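Local coordinates for long form salivary protein D7L1 (Culex quinquefasciatus, PDB 6V4C) that binds adenine nucleotides, above all ATP and ADP, sequestering these host mediators so that platelet aggregation is inhibited and blood feeding eased, at residues C18-F23 with I205-H210; R192-K195 with E199-E202. One frame throughout, in Å; residues are numbered along the deposited sequence.

Overall arrangement
From the N terminus the chain first runs through helix 8-22, whose C-terminal part supplies one half of interaction 1. The other half arrives 182 residues later on helix 202-211, so this contact closes a very long, largely helical loop and ties together the two PBP/GOBP regions of the D7 protein. Within that loop lies interaction 2, a short hairpin-like return in which 192-195 meets 199-202 between helix 179-190 and helix 202-211. The two do not cross. They join where helix 202-211 begins: Ile205 CG1 packs at 3.6 Å from CD2 of Trp193, so the small local closure leads directly into the helix that makes the long-range one.

Interaction 1: residues C18-F23 with I205-H210; sequences CMEDHF and ILRGLH
Asp21 and Arg207 mark the nearest approach of two helical backbones, yet their CA atoms remain 10.5 Å apart, and the interval is spanned by side chains alone. The motif is a three-residue salt-bridge network, a surface bridge between helix 8-22 of one PBP/GOBP region and helix 202-211 of the other. Arg207 carries the basic half; its CB points toward helix 8-22, and the chain runs straight through chi2, then bends at chi3 (67°), presenting the guanidinium to two successive acids. Asp21 takes the stronger grip. Its OD1 accepts from Arg207 NH1 at 2.9 Å through the syn lone pair, and the bond lies close to the guanidinium plane although the carboxylate is turned 56° from that plane. Weak bonds from NH1 to OD2 and from NH2 to OD1 accompany it. Glu20 meets the same guanidinium at its edge with its extended chain, its carboxylate only 17° from coplanar. The shared guanidinium probably offsets repulsion between the neighbouring carboxylates and favours their ionised forms, and Arg269 forms a weak, long ion pair with Glu20. On another side of helix 8-22, the disulfide from Cys18 to Cys51 joins it to helix 45-55. The side chain of Glu20 lies about 6 Å from that of Tyr266, an ADP-binding residue; its bond to the guanidinium is weak and bent, Arg207 NH2 to Glu20 OE2 at 3.3 Å.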
ATOM      1  N   CYS A  18       5.721   4.447   3.750  1.00 54.09           N
ATOM      2  CA  CYS A  18       6.501   5.312   4.630  1.00 58.02           C
ATOM      3  C   CYS A  18       7.950   4.855   4.708  1.00 55.73           C
ATOM      4  O   CYS A  18       8.870   5.680   4.694  1.00 58.50           O
ATOM      5  CB  CYS A  18       5.885   5.356   6.028  1.00 57.14           C
ATOM      6  SG  CYS A  18       4.395   6.358   6.173  1.00 61.74           S
ATOM      7  N   MET A  19       8.174   3.540   4.789  1.00 58.33           N
ATOM      8  CA  MET A  19       9.537   3.026   4.857  1.00 60.59           C
ATOM      9  C   MET A  19      10.319   3.363   3.595  1.00 62.08           C
ATOM     10  O   MET A  19      11.488   3.756   3.667  1.00 64.87           O
ATOM     11  CB  MET A  19       9.521   1.515   5.094  1.00 59.46           C
ATOM     12  CG  MET A  19       8.883   1.086   6.406  1.00 60.20           C
ATOM     13  SD  MET A  19       9.188  -0.655   6.744  1.00 58.20           S
ATOM     14  CE  MET A  19      10.968  -0.670   6.572  1.00 64.65           C
ATOM     15  N   GLU A  20       9.687   3.222   2.426  1.00 52.80           N
ATOM     16  CA  GLU A  20      10.361   3.560   1.176  1.00 54.03           C
ATOM     17  C   GLU A  20      10.694   5.044   1.109  1.00 55.91           C
ATOM     18  O   GLU A  20      11.758   5.429   0.610  1.00 57.40           O
ATOM     19  CB  GLU A  20       9.489   3.163  -0.016  1.00 53.48           C
ATOM     20  CG  GLU A  20       9.375   1.667  -0.247  1.00 55.11           C
ATOM     21  CD  GLU A  20       8.558   1.336  -1.482  1.00 55.83           C
ATOM     22  OE1 GLU A  20       8.260   0.144  -1.703  1.00 53.89           O
ATOM     23  OE2 GLU A  20       8.211   2.273  -2.232  1.00 55.41           O
ATOM     24  N   ASP A  21       9.796   5.896   1.607  1.00 55.33           N
ATOM     25  CA  ASP A  21       9.993   7.336   1.488  1.00 60.32           C
ATOM     26  C   ASP A  21      11.055   7.873   2.440  1.00 64.15           C
ATOM     27  O   ASP A  21      11.540   8.992   2.232  1.00 67.44           O
ATOM     28  CB  ASP A  21       8.671   8.072   1.721  1.00 60.53           C
ATOM     29  CG  ASP A  21       7.726   7.970   0.538  1.00 58.55           C
ATOM     30  OD1 ASP A  21       8.135   7.440  -0.516  1.00 57.45           O
ATOM     31  OD2 ASP A  21       6.567   8.421   0.666  1.00 59.70           O
ATOM     32  N   HIS A  22      11.436   7.114   3.469  1.00 76.11           N
ATOM     33  CA  HIS A  22      12.284   7.647   4.530  1.00 78.49           C
ATOM     34  C   HIS A  22      13.526   6.828   4.857  1.00 81.40           C
ATOM     35  O   HIS A  22      14.416   7.361   5.533  1.00 85.30           O
ATOM     36  CB  HIS A  22      11.474   7.853   5.821  1.00 80.39           C
ATOM     37  CG  HIS A  22      10.522   9.008   5.759  1.00 83.84           C
ATOM     38  ND1 HIS A  22       9.279   8.981   6.355  1.00 82.81           N
ATOM     39  CD2 HIS A  22      10.635  10.227   5.180  1.00 83.49           C
ATOM     40  CE1 HIS A  22       8.665  10.131   6.139  1.00 83.11           C
ATOM     41  NE2 HIS A  22       9.466  10.904   5.431  1.00 84.75           N
ATOM     42  N   PHE A  23      13.632   5.572   4.418  1.00 67.45           N
ATOM     43  CA  PHE A  23      14.759   4.752   4.855  1.00 69.43           C
ATOM     44  C   PHE A  23      16.081   5.180   4.230  1.00 69.52           C
ATOM     45  O   PHE A  23      17.137   4.925   4.818  1.00 73.86           O
ATOM     46  CB  PHE A  23      14.478   3.259   4.649  1.00 63.39           C
ATOM     47  CG  PHE A  23      14.824   2.748   3.279  1.00 63.48           C
ATOM     48  CD1 PHE A  23      14.231   3.282   2.148  1.00 63.39           C
ATOM     49  CD2 PHE A  23      15.729   1.707   3.127  1.00 64.10           C
ATOM     50  CE1 PHE A  23      14.548   2.803   0.889  1.00 61.82           C
ATOM     51  CE2 PHE A  23      16.044   1.220   1.873  1.00 60.83           C
ATOM     52  CZ  PHE A  23      15.455   1.771   0.752  1.00 61.95           C
ATOM     53  N   ILE A 205       0.567   7.385  -9.303  1.00 40.32           N
ATOM     54  CA  ILE A 205       0.969   6.950 -10.637  1.00 38.52           C
ATOM     55  C   ILE A 205       2.443   7.251 -10.871  1.00 38.51           C
ATOM     56  O   ILE A 205       3.190   6.411 -11.388  1.00 37.28           O
ATOM     57  CB  ILE A 205       0.070   7.605 -11.703  1.00 38.63           C
ATOM     58  CG1 ILE A 205      -1.390   7.210 -11.481  1.00 37.76           C
ATOM     59  CG2 ILE A 205       0.521   7.212 -13.098  1.00 40.54           C
ATOM     60  CD1 ILE A 205      -2.378   8.170 -12.120  1.00 43.91           C
ATOM     61  N   LEU A 206       2.884   8.453 -10.483  1.00 36.44           N
ATOM     62  CA  LEU A 206       4.275   8.845 -10.686  1.00 37.52           C
ATOM     63  C   LEU A 206       5.236   7.964  -9.898  1.00 36.70           C
ATOM     64  O   LEU A 206       6.376   7.757 -10.327  1.00 36.23           O
ATOM     65  CB  LEU A 206       4.466  10.314 -10.302  1.00 38.79           C
ATOM     66  CG  LEU A 206       3.613  11.324 -11.074  1.00 42.22           C
ATOM     67  CD1 LEU A 206       3.887  12.752 -10.608  1.00 45.30           C
ATOM     68  CD2 LEU A 206       3.860  11.185 -12.566  1.00 39.49           C
ATOM     69  N   ARG A 207       4.804   7.452  -8.741  1.00 42.37           N
ATOM     70  CA  ARG A 207       5.642   6.518  -7.994  1.00 44.88           C
ATOM     71  C   ARG A 207       5.979   5.297  -8.836  1.00 43.02           C
ATOM     72  O   ARG A 207       7.115   4.809  -8.810  1.00 41.64           O
ATOM     73  CB  ARG A 207       4.943   6.089  -6.702  1.00 45.82           C
ATOM     74  CG  ARG A 207       4.800   7.188  -5.667  1.00 49.62           C
ATOM     75  CD  ARG A 207       4.114   6.677  -4.406  1.00 53.11           C
ATOM     76  NE  ARG A 207       4.931   5.708  -3.682  1.00 55.52           N
ATOM     77  CZ  ARG A 207       5.762   6.023  -2.692  1.00 57.54           C
ATOM     78  NH1 ARG A 207       5.885   7.286  -2.306  1.00 56.35           N
ATOM     79  NH2 ARG A 207       6.469   5.077  -2.086  1.00 56.78           N
ATOM     80  N   GLY A 208       5.002   4.795  -9.597  1.00 35.76           N
ATOM     81  CA  GLY A 208       5.257   3.647 -10.451  1.00 34.10           C
ATOM     82  C   GLY A 208       6.268   3.937 -11.542  1.00 35.67           C
ATOM     83  O   GLY A 208       7.078   3.073 -11.893  1.00 33.97           O
ATOM     84  N   LEU A 209       6.238   5.152 -12.098  1.00 38.24           N
ATOM     85  CA  LEU A 209       7.197   5.526 -13.134  1.00 37.71           C
ATOM     86  C   LEU A 209       8.602   5.664 -12.562  1.00 38.75           C
ATOM     87  O   LEU A 209       9.579   5.193 -13.157  1.00 40.59           O
ATOM     88  CB  LEU A 209       6.769   6.838 -13.790  1.00 41.14           C
ATOM     89  CG  LEU A 209       5.659   6.784 -14.839  1.00 39.40           C
ATOM     90  CD1 LEU A 209       5.109   8.181 -15.067  1.00 40.81           C
ATOM     91  CD2 LEU A 209       6.192   6.204 -16.134  1.00 38.30           C
ATOM     92  N   HIS A 210       8.725   6.327 -11.411  1.00 40.71           N
ATOM     93  CA  HIS A 210      10.038   6.501 -10.802  1.00 40.41           C
ATOM     94  C   HIS A 210      10.613   5.175 -10.315  1.00 40.58           C
ATOM     95  O   HIS A 210      11.838   5.015 -10.262  1.00 41.31           O
ATOM     96  CB  HIS A 210       9.956   7.535  -9.678  1.00 42.35           C
ATOM     97  CG  HIS A 210       9.389   8.853 -10.113  1.00 45.03           C
ATOM     98  ND1 HIS A 210       8.846   9.758  -9.230  1.00 48.20           N
ATOM     99  CD2 HIS A 210       9.277   9.411 -11.343  1.00 44.28           C
ATOM    100  CE1 HIS A 210       8.422  10.819  -9.895  1.00 48.49           C
ATOM    101  NE2 HIS A 210       8.675  10.634 -11.177  1.00 49.87           N
TER

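Interaction 2: residues R192-K195 with E199-E202; sequences RWMK and EMDE
Backbone bonding between Trp193-Lys195 and Glu199-Asp201 forms a single antiparallel bridge in which Met194 and Met200 are the non-hydrogen-bonded pair, a minimal hairpin-like closure in an all-helical odorant-binding-protein fold. Asp201 N donates to Trp193 O at 2.7 Å, and Lys195 N to Glu199 O at 2.8 Å with a nearly straight N-H...O angle of 175°. The same two carbonyls receive CA-H contacts from Met200 and Met194, so each oxygen is engaged twice.

Apolar contact lies beside the bridge. Met200, folded back at chi2 (-57°), brings its CE alongside the Met194 chain, close to CB and CG and a tight 3.5 Å from Met194 CE, while its SD approaches Trp193 O. Lys195 CG meets Asp201 CB, the two side chains crossing at about a right angle.

The polar ends of Arg192 and Asp201 turn to other partners. Arg192, which closes helix 179-190 in a Schellman motif, reaches Glu9 of the ADP pocket by a salt bridge and makes a cation-pi contact with Phe13. Asp201, the N-cap of helix 202-211, bonds Ser203. Within the turn, Lys195 NZ stays 4.9 Å from Glu199 OE1, implying that main-chain bonds and methionine packing, rather than ion pairs, hold this turn together.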
ATOM      1  N   ARG A 192      -3.737   1.821  -5.641  1.00 36.45           N
ATOM      2  CA  ARG A 192      -3.914   3.164  -5.088  1.00 39.95           C
ATOM      3  C   ARG A 192      -3.759   4.259  -6.141  1.00 40.11           C
ATOM      4  O   ARG A 192      -3.595   5.434  -5.800  1.00 40.69           O
ATOM      5  CB  ARG A 192      -3.030   3.431  -3.862  1.00 39.12           C
ATOM      6  CG  ARG A 192      -3.594   2.927  -2.529  1.00 39.72           C
ATOM      7  CD  ARG A 192      -3.668   1.400  -2.449  1.00 37.79           C
ATOM      8  NE  ARG A 192      -3.924   0.945  -1.084  1.00 39.12           N
ATOM      9  CZ  ARG A 192      -3.982  -0.331  -0.715  1.00 40.25           C
ATOM     10  NH1 ARG A 192      -3.812  -1.296  -1.608  1.00 35.77           N
ATOM     11  NH2 ARG A 192      -4.214  -0.645   0.551  1.00 39.34           N
ATOM     12  N   TRP A 193      -3.797   3.897  -7.427  1.00 35.72           N
ATOM     13  CA  TRP A 193      -3.923   4.919  -8.464  1.00 34.73           C
ATOM     14  C   TRP A 193      -5.250   5.652  -8.330  1.00 39.60           C
ATOM     15  O   TRP A 193      -5.337   6.859  -8.591  1.00 41.39           O
ATOM     16  CB  TRP A 193      -3.816   4.293  -9.855  1.00 33.94           C
ATOM     17  CG  TRP A 193      -2.422   3.906 -10.252  1.00 34.73           C
ATOM     18  CD1 TRP A 193      -1.342   3.757  -9.431  1.00 36.45           C
ATOM     19  CD2 TRP A 193      -1.958   3.634 -11.580  1.00 35.37           C
ATOM     20  NE1 TRP A 193      -0.233   3.403 -10.167  1.00 36.70           N
ATOM     21  CE2 TRP A 193      -0.587   3.320 -11.486  1.00 35.82           C
ATOM     22  CE3 TRP A 193      -2.571   3.623 -12.838  1.00 34.88           C
ATOM     23  CZ2 TRP A 193       0.181   2.996 -12.604  1.00 35.45           C
ATOM     24  CZ3 TRP A 193      -1.805   3.300 -13.947  1.00 36.99           C
ATOM     25  CH2 TRP A 193      -0.443   2.991 -13.821  1.00 36.09           C
ATOM     26  N   MET A 194      -6.297   4.930  -7.942  1.00 41.90           N
ATOM     27  CA  MET A 194      -7.575   5.514  -7.564  1.00 43.55           C
ATOM     28  C   MET A 194      -7.730   5.347  -6.061  1.00 44.97           C
ATOM     29  O   MET A 194      -7.550   4.245  -5.535  1.00 42.47           O
ATOM     30  CB  MET A 194      -8.731   4.814  -8.286  1.00 42.75           C
ATOM     31  CG  MET A 194     -10.097   5.464  -8.069  1.00 44.67           C
ATOM     32  SD  MET A 194     -11.466   4.468  -8.698  1.00 46.05           S
ATOM     33  CE  MET A 194     -12.021   5.415 -10.107  1.00 45.76           C
ATOM     34  N   LYS A 195      -8.041   6.441  -5.373  1.00 47.18           N
ATOM     35  CA  LYS A 195      -8.199   6.401  -3.931  1.00 48.34           C
ATOM     36  C   LYS A 195      -9.558   5.809  -3.563  1.00 50.09           C
ATOM     37  O   LYS A 195     -10.388   5.504  -4.424  1.00 48.96           O
ATOM     38  CB  LYS A 195      -8.022   7.798  -3.335  1.00 51.39           C
ATOM     39  CG  LYS A 195      -6.661   8.410  -3.625  1.00 52.80           C
ATOM     40  CD  LYS A 195      -6.375   9.633  -2.765  1.00 55.71           C
ATOM     41  CE  LYS A 195      -7.232  10.827  -3.147  1.00 61.97           C
ATOM     42  NZ  LYS A 195      -6.560  12.111  -2.787  1.00 63.90           N
ATOM     43  N   GLU A 199     -11.310   9.104  -6.563  1.00 54.40           N
ATOM     44  CA  GLU A 199     -10.535  10.091  -7.301  1.00 55.86           C
ATOM     45  C   GLU A 199      -9.123   9.582  -7.575  1.00 51.80           C
ATOM     46  O   GLU A 199      -8.549   8.825  -6.787  1.00 51.38           O
ATOM     47  CB  GLU A 199     -10.477  11.412  -6.535  1.00 62.19           C
ATOM     48  CG  GLU A 199     -11.814  12.140  -6.477  1.00 71.36           C
ATOM     49  CD  GLU A 199     -11.808  13.289  -5.489  1.00 82.46           C
ATOM     50  OE1 GLU A 199     -10.819  13.422  -4.737  1.00 79.67           O
ATOM     51  OE2 GLU A 199     -12.791  14.059  -5.464  1.00 89.90           O
ATOM     52  N   MET A 200      -8.570  10.007  -8.710  1.00 49.94           N
ATOM     53  CA  MET A 200      -7.229   9.592  -9.101  1.00 46.65           C
ATOM     54  C   MET A 200      -6.183  10.255  -8.215  1.00 50.23           C
ATOM     55  O   MET A 200      -6.329  11.411  -7.808  1.00 48.81           O
ATOM     56  CB  MET A 200      -6.966   9.975 -10.556  1.00 47.81           C
ATOM     57  CG  MET A 200      -7.758   9.169 -11.565  1.00 47.11           C
ATOM     58  SD  MET A 200      -7.455   7.401 -11.398  1.00 49.53           S
ATOM     59  CE  MET A 200      -9.119   6.788 -11.409  1.00 43.28           C
ATOM     60  N   ASP A 201      -5.116   9.515  -7.922  1.00 42.70           N
ATOM     61  CA  ASP A 201      -3.980  10.024  -7.159  1.00 42.43           C
ATOM     62  C   ASP A 201      -2.800  10.129  -8.120  1.00 45.37           C
ATOM     63  O   ASP A 201      -2.133   9.132  -8.416  1.00 41.59           O
ATOM     64  CB  ASP A 201      -3.663   9.116  -5.973  1.00 43.47           C
ATOM     65  CG  ASP A 201      -2.595   9.696  -5.059  1.00 45.78           C
ATOM     66  OD1 ASP A 201      -1.971  10.717  -5.425  1.00 44.39           O
ATOM     67  OD2 ASP A 201      -2.381   9.133  -3.965  1.00 44.72           O
ATOM     68  N   GLU A 202      -2.558  11.281  -8.628  1.00 43.53           N
ATOM     69  CA  GLU A 202      -1.483  11.557  -9.559  1.00 42.99           C
ATOM     70  C   GLU A 202      -0.128  11.146  -8.973  1.00 43.61           C
ATOM     71  O   GLU A 202       0.584  10.593  -9.602  1.00 42.11           O
ATOM     72  CB  GLU A 202      -1.599  13.013  -9.936  1.00 45.96           C
ATOM     73  CG  GLU A 202      -0.572  13.515 -10.863  1.00 50.67           C
ATOM     74  CD  GLU A 202      -0.441  14.990 -11.207  1.00 57.94           C
ATOM     75  OE1 GLU A 202       0.309  15.617 -10.615  1.00 59.96           O
ATOM     76  OE2 GLU A 202      -0.983  15.416 -12.135  1.00 55.64           O
TER